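Local coordinates for protein nucleoporin nup120 (Schizosaccharomyces pombe, PDB 4GQ2) that serves as a structural component of the nuclear pore complex and may help dock transiently associated transport factors, at residues Phe285-Ala299 and Ser348-Phe362. Sequence-based numbering, arbitrary orientation.
Sequences FPYLTSDHTTNSFIA and SDFQLISSEGSQSKF
Phe362 drives the edge of its ring into the face of Phe297, an edge-to-face pair with centroids 4.7 Å apart and planes at 67°. Phe362 CE1 stands over the middle of the Phe297 ring, while Gln359 CB meets the rim of that ring at CZ. Flat, wide and apolar, Phe297 suits a place where one face and one edge are both used; with an alanine here, Phe362 is likely to lose the face it packs on and Gln359 CB its neighbour. Further along, Leu352, its CG lying opposite the backbone N (chi1 175°), extends CD2 to 3.8 Å from Ala299 CB, and the methyl of Ala299 meets the edge of the Phe350 ring at CE2, the same atom that Thr289 CG2 approaches to 3.5 Å.

Both segments belong to the beta-propeller domain, and the contact joins two neighbouring sheets: strands 288-290 and 297-302 come from an antiparallel four-stranded sheet, strand 346-354 edges the next, and Phe310 of the first sheet adds its ring edge-to-face to Phe350.

Polar links also bridge these sheets. Ser354 OG donates to Asp291 OD2 (2.7 Å), arriving from above the carboxylate plane; the short serine brings its hydroxyl right up to the carboxylate. The other oxygen, Asp291 OD1, accepts from Phe297 N on its syn side, so one buried carboxylate both braces its own turn and grips the opposing strand. His292 NE2 donates to Gln351 OE1 at 2.8 Å, a bent bond (130° at the hydrogen) from above the amide plane; Phe525 N also donates to that oxygen. The imidazole supplies the N-H, and the amide suits its place by accepting at OE1 while NE2 donates to Phe350 O. A water completes the link, accepting from Leu352 N at 2.7 Å, donating to Ser290 O and hydrogen-bonding Thr289 OG1.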
loop_
_atom_site.group_PDB
_atom_site.type_symbol
_atom_site.label_atom_id
_atom_site.label_comp_id
_atom_site.label_asym_id
_atom_site.label_seq_id
_atom_site.Cartn_x
_atom_site.Cartn_y
_atom_site.Cartn_z
ATOM N N PHE A 285 21.052 8.540 33.102
ATOM C CA PHE A 285 19.611 8.545 32.844
ATOM C C PHE A 285 18.914 9.525 33.792
ATOM O O PHE A 285 19.496 9.914 34.806
ATOM C CB PHE A 285 19.019 7.134 33.005
ATOM C CG PHE A 285 19.551 6.373 34.194
ATOM C CD1 PHE A 285 19.192 6.731 35.495
ATOM C CD2 PHE A 285 20.403 5.287 34.012
ATOM C CE1 PHE A 285 19.684 6.030 36.586
ATOM C CE2 PHE A 285 20.893 4.579 35.101
ATOM C CZ PHE A 285 20.534 4.952 36.388
ATOM N N PRO A 286 17.672 9.936 33.466
ATOM C CA PRO A 286 16.949 10.800 34.402
ATOM C C PRO A 286 16.604 10.088 35.715
ATOM O O PRO A 286 16.352 8.880 35.726
ATOM C CB PRO A 286 15.672 11.184 33.633
ATOM C CG PRO A 286 15.536 10.172 32.549
ATOM C CD PRO A 286 16.934 9.751 32.200
ATOM N N TYR A 287 16.624 10.847 36.806
ATOM C CA TYR A 287 16.321 10.342 38.142
ATOM C C TYR A 287 15.013 10.930 38.643
ATOM O O TYR A 287 14.375 10.371 39.532
ATOM C CB TYR A 287 17.424 10.742 39.117
ATOM C CG TYR A 287 18.627 9.835 39.154
ATOM C CD1 TYR A 287 19.699 10.035 38.291
ATOM C CD2 TYR A 287 18.711 8.796 40.083
ATOM C CE1 TYR A 287 20.813 9.215 38.339
ATOM C CE2 TYR A 287 19.820 7.966 40.136
ATOM C CZ TYR A 287 20.867 8.181 39.261
ATOM O OH TYR A 287 21.968 7.359 39.301
ATOM N N LEU A 288 14.627 12.068 38.074
ATOM C CA LEU A 288 13.456 12.796 38.526
ATOM C C LEU A 288 12.458 13.040 37.407
ATOM O O LEU A 288 12.843 13.289 36.262
ATOM C CB LEU A 288 13.869 14.147 39.121
ATOM C CG LEU A 288 14.681 14.195 40.418
ATOM C CD1 LEU A 288 14.940 15.645 40.809
ATOM C CD2 LEU A 288 13.981 13.455 41.552
ATOM N N THR A 289 11.174 12.965 37.751
ATOM C CA THR A 289 10.106 13.483 36.893
ATOM C C THR A 289 8.913 13.962 37.725
ATOM O O THR A 289 8.712 13.500 38.848
ATOM C CB THR A 289 9.646 12.456 35.833
ATOM O OG1 THR A 289 8.999 13.144 34.753
ATOM C CG2 THR A 289 8.688 11.428 36.435
ATOM N N SER A 290 8.135 14.888 37.173
ATOM C CA SER A 290 6.937 15.379 37.848
ATOM C C SER A 290 5.692 15.088 37.022
ATOM O O SER A 290 5.783 14.907 35.806
ATOM C CB SER A 290 7.048 16.877 38.136
ATOM O OG SER A 290 6.752 17.657 36.992
ATOM N N ASP A 291 4.537 15.036 37.682
ATOM C CA ASP A 291 3.287 14.769 36.983
ATOM C C ASP A 291 2.821 16.004 36.222
ATOM O O ASP A 291 3.035 17.135 36.662
ATOM C CB ASP A 291 2.205 14.231 37.927
ATOM C CG ASP A 291 1.789 15.234 38.978
ATOM O OD1 ASP A 291 2.666 15.721 39.718
ATOM O OD2 ASP A 291 0.577 15.526 39.069
ATOM N N HIS A 292 2.193 15.766 35.074
ATOM C CA HIS A 292 1.885 16.820 34.106
ATOM C C HIS A 292 0.645 17.604 34.436
ATOM O O HIS A 292 0.463 18.724 33.953
ATOM C CB HIS A 292 1.774 16.229 32.701
ATOM C CG HIS A 292 3.025 15.522 32.236
ATOM N ND1 HIS A 292 3.910 16.092 31.397
ATOM C CD2 HIS A 292 3.523 14.252 32.530
ATOM C CE1 HIS A 292 4.922 15.234 31.162
ATOM N NE2 HIS A 292 4.684 14.108 31.857
ATOM N N THR A 293 -0.222 17.022 35.261
ATOM C CA THR A 293 -1.487 17.662 35.615
ATOM C C THR A 293 -1.289 18.762 36.667
ATOM O O THR A 293 -1.433 19.944 36.363
ATOM C CB THR A 293 -2.565 16.623 36.020
ATOM O OG1 THR A 293 -3.514 17.221 36.913
ATOM C CG2 THR A 293 -1.934 15.419 36.687
ATOM N N THR A 294 -0.952 18.370 37.891
ATOM C CA THR A 294 -0.629 19.330 38.940
ATOM C C THR A 294 0.835 19.166 39.303
ATOM O O THR A 294 1.203 18.192 39.957
ATOM C CB THR A 294 -1.492 19.125 40.206
ATOM O OG1 THR A 294 -1.385 17.765 40.650
ATOM C CG2 THR A 294 -2.958 19.467 39.936
ATOM N N ASN A 295 1.669 20.105 38.859
ATOM C CA ASN A 295 3.092 20.087 39.192
ATOM C C ASN A 295 3.245 20.154 40.704
ATOM O O ASN A 295 3.465 21.223 41.270
ATOM C CB ASN A 295 3.840 21.249 38.525
ATOM C CG ASN A 295 3.803 21.188 37.008
ATOM O OD1 ASN A 295 3.666 20.116 36.414
ATOM N ND2 ASN A 295 3.937 22.345 36.370
ATOM N N SER A 296 3.112 18.996 41.345
ATOM C CA SER A 296 2.976 18.910 42.792
ATOM C C SER A 296 3.509 17.574 43.306
ATOM O O SER A 296 3.857 17.447 44.482
ATOM C CB SER A 296 1.504 19.092 43.187
ATOM O OG SER A 296 1.339 19.207 44.589
ATOM N N PHE A 297 3.567 16.583 42.418
ATOM C CA PHE A 297 4.123 15.277 42.756
ATOM C C PHE A 297 5.415 15.023 41.995
ATOM O O PHE A 297 5.607 15.532 40.892
ATOM C CB PHE A 297 3.124 14.160 42.474
ATOM C CG PHE A 297 1.857 14.270 43.265
ATOM C CD1 PHE A 297 1.748 13.673 44.512
ATOM C CD2 PHE A 297 0.762 14.961 42.754
ATOM C CE1 PHE A 297 0.574 13.766 45.242
ATOM C CE2 PHE A 297 -0.415 15.060 43.479
ATOM C CZ PHE A 297 -0.508 14.461 44.724
ATOM N N ILE A 298 6.290 14.231 42.602
ATOM C CA ILE A 298 7.616 13.970 42.075
ATOM C C ILE A 298 7.914 12.489 42.201
ATOM O O ILE A 298 7.793 11.920 43.282
ATOM C CB ILE A 298 8.692 14.768 42.851
ATOM C CG1 ILE A 298 8.612 16.252 42.496
ATOM C CG2 ILE A 298 10.093 14.249 42.551
ATOM C CD1 ILE A 298 9.067 17.169 43.608
ATOM N N ALA A 299 8.298 11.873 41.088
ATOM C CA ALA A 299 8.783 10.508 41.102
ATOM C C ALA A 299 10.307 10.518 41.104
ATOM O O ALA A 299 10.934 11.339 40.431
ATOM C CB ALA A 299 8.243 9.730 39.915
ATOM N N SER A 348 15.919 3.857 30.914
ATOM C CA SER A 348 16.077 4.881 29.892
ATOM C C SER A 348 15.358 6.166 30.299
ATOM O O SER A 348 15.915 7.256 30.179
ATOM C CB SER A 348 15.557 4.383 28.541
ATOM O OG SER A 348 15.344 5.465 27.647
ATOM N N ASP A 349 14.125 6.029 30.783
ATOM C CA ASP A 349 13.290 7.181 31.079
ATOM C C ASP A 349 12.027 6.709 31.786
ATOM O O ASP A 349 11.743 5.509 31.820
ATOM C CB ASP A 349 12.926 7.909 29.777
ATOM C CG ASP A 349 12.510 9.353 29.997
ATOM O OD1 ASP A 349 12.424 9.805 31.161
ATOM O OD2 ASP A 349 12.266 10.047 28.989
ATOM N N PHE A 350 11.270 7.652 32.348
ATOM C CA PHE A 350 9.984 7.333 32.968
ATOM C C PHE A 350 9.111 8.579 33.103
ATOM O O PHE A 350 9.616 9.702 33.089
ATOM C CB PHE A 350 10.168 6.594 34.315
ATOM C CG PHE A 350 10.855 7.407 35.383
ATOM C CD1 PHE A 350 12.231 7.583 35.368
ATOM C CD2 PHE A 350 10.123 7.974 36.420
ATOM C CE1 PHE A 350 12.864 8.328 36.354
ATOM C CE2 PHE A 350 10.748 8.719 37.410
ATOM C CZ PHE A 350 12.122 8.894 37.377
ATOM N N GLN A 351 7.800 8.379 33.190
ATOM C CA GLN A 351 6.860 9.487 33.379
ATOM C C GLN A 351 5.926 9.208 34.554
ATOM O O GLN A 351 5.773 8.058 34.964
ATOM C CB GLN A 351 6.023 9.734 32.117
ATOM C CG GLN A 351 6.804 10.150 30.891
ATOM C CD GLN A 351 7.178 11.611 30.896
ATOM O OE1 GLN A 351 6.440 12.448 30.381
ATOM N NE2 GLN A 351 8.332 11.929 31.474
ATOM N N LEU A 352 5.290 10.260 35.063
ATOM C CA LEU A 352 4.341 10.144 36.166
ATOM C C LEU A 352 3.052 10.903 35.861
ATOM O O LEU A 352 3.090 12.049 35.403
ATOM C CB LEU A 352 4.976 10.653 37.466
ATOM C CG LEU A 352 4.131 10.749 38.738
ATOM C CD1 LEU A 352 3.779 9.370 39.278
ATOM C CD2 LEU A 352 4.865 11.571 39.789
ATOM N N ILE A 353 1.915 10.255 36.111
ATOM C CA ILE A 353 0.604 10.839 35.829
ATOM C C ILE A 353 -0.374 10.600 36.986
ATOM O O ILE A 353 -0.654 9.454 37.344
ATOM C CB ILE A 353 -0.000 10.283 34.509
ATOM C CG1 ILE A 353 0.928 10.535 33.313
ATOM C CG2 ILE A 353 -1.373 10.891 34.227
ATOM C CD1 ILE A 353 1.840 9.378 32.972
ATOM N N SER A 354 -0.880 11.686 37.569
ATOM C CA SER A 354 -1.966 11.611 38.554
ATOM C C SER A 354 -3.309 11.877 37.874
ATOM O O SER A 354 -3.378 12.623 36.894
ATOM C CB SER A 354 -1.738 12.582 39.718
ATOM O OG SER A 354 -1.625 13.921 39.272
ATOM N N SER A 355 -4.369 11.275 38.401
ATOM C CA SER A 355 -5.641 11.189 37.672
ATOM C C SER A 355 -6.659 12.316 37.923
ATOM O O SER A 355 -7.814 12.210 37.493
ATOM C CB SER A 355 -6.287 9.816 37.901
ATOM O OG SER A 355 -6.350 9.507 39.281
ATOM N N GLU A 356 -6.230 13.382 38.602
ATOM C CA GLU A 356 -7.094 14.535 38.936
ATOM C C GLU A 356 -8.230 14.206 39.908
ATOM O O GLU A 356 -8.817 15.109 40.507
ATOM C CB GLU A 356 -7.659 15.207 37.675
ATOM C CG GLU A 356 -6.665 16.079 36.925
ATOM C CD GLU A 356 -7.151 16.465 35.539
ATOM O OE1 GLU A 356 -7.477 15.558 34.744
ATOM O OE2 GLU A 356 -7.195 17.677 35.241
ATOM N N GLY A 357 -8.532 12.917 40.060
ATOM C CA GLY A 357 -9.569 12.460 40.984
ATOM C C GLY A 357 -9.077 11.452 42.014
ATOM O O GLY A 357 -9.400 10.268 41.926
ATOM N N SER A 358 -8.290 11.904 42.991
ATOM C CA SER A 358 -7.824 13.289 43.071
ATOM C C SER A 358 -6.303 13.313 43.161
ATOM O O SER A 358 -5.617 13.740 42.230
ATOM C CB SER A 358 -8.461 14.021 44.256
ATOM O OG SER A 358 -8.159 13.381 45.483
ATOM N N GLN A 359 -5.794 12.839 44.293
ATOM C CA GLN A 359 -4.366 12.689 44.517
ATOM C C GLN A 359 -4.112 11.348 45.207
ATOM O O GLN A 359 -3.210 11.214 46.040
ATOM C CB GLN A 359 -3.811 13.871 45.328
ATOM C CG GLN A 359 -4.601 14.244 46.579
ATOM C CD GLN A 359 -4.161 15.567 47.184
ATOM O OE1 GLN A 359 -3.793 16.504 46.471
ATOM N NE2 GLN A 359 -4.207 15.653 48.508
ATOM N N SER A 360 -4.927 10.358 44.842
ATOM C CA SER A 360 -4.848 9.013 45.407
ATOM C C SER A 360 -4.453 7.981 44.350
ATOM O O SER A 360 -3.937 6.911 44.681
ATOM C CB SER A 360 -6.184 8.622 46.055
ATOM O OG SER A 360 -7.229 8.555 45.097
ATOM N N LYS A 361 -4.698 8.308 43.084
ATOM C CA LYS A 361 -4.399 7.399 41.981
ATOM C C LYS A 361 -3.307 7.967 41.062
ATOM O O LYS A 361 -3.433 9.079 40.530
ATOM C CB LYS A 361 -5.679 7.076 41.202
ATOM C CG LYS A 361 -5.606 5.833 40.330
ATOM C CD LYS A 361 -6.861 5.700 39.484
ATOM C CE LYS A 361 -6.689 4.662 38.388
ATOM N NZ LYS A 361 -7.812 4.713 37.413
ATOM N N PHE A 362 -2.234 7.192 40.900
ATOM C CA PHE A 362 -1.079 7.586 40.088
ATOM C C PHE A 362 -0.743 6.544 39.029
ATOM O O PHE A 362 -1.060 5.359 39.181
ATOM C CB PHE A 362 0.157 7.804 40.964
ATOM C CG PHE A 362 -0.020 8.847 42.024
ATOM C CD1 PHE A 362 0.074 10.198 41.714
ATOM C CD2 PHE A 362 -0.274 8.475 43.338
ATOM C CE1 PHE A 362 -0.090 11.161 42.694
ATOM C CE2 PHE A 362 -0.439 9.433 44.322
ATOM C CZ PHE A 362 -0.347 10.777 44.000
HETATM O O HOH W 1 6.496 12.541 34.201
#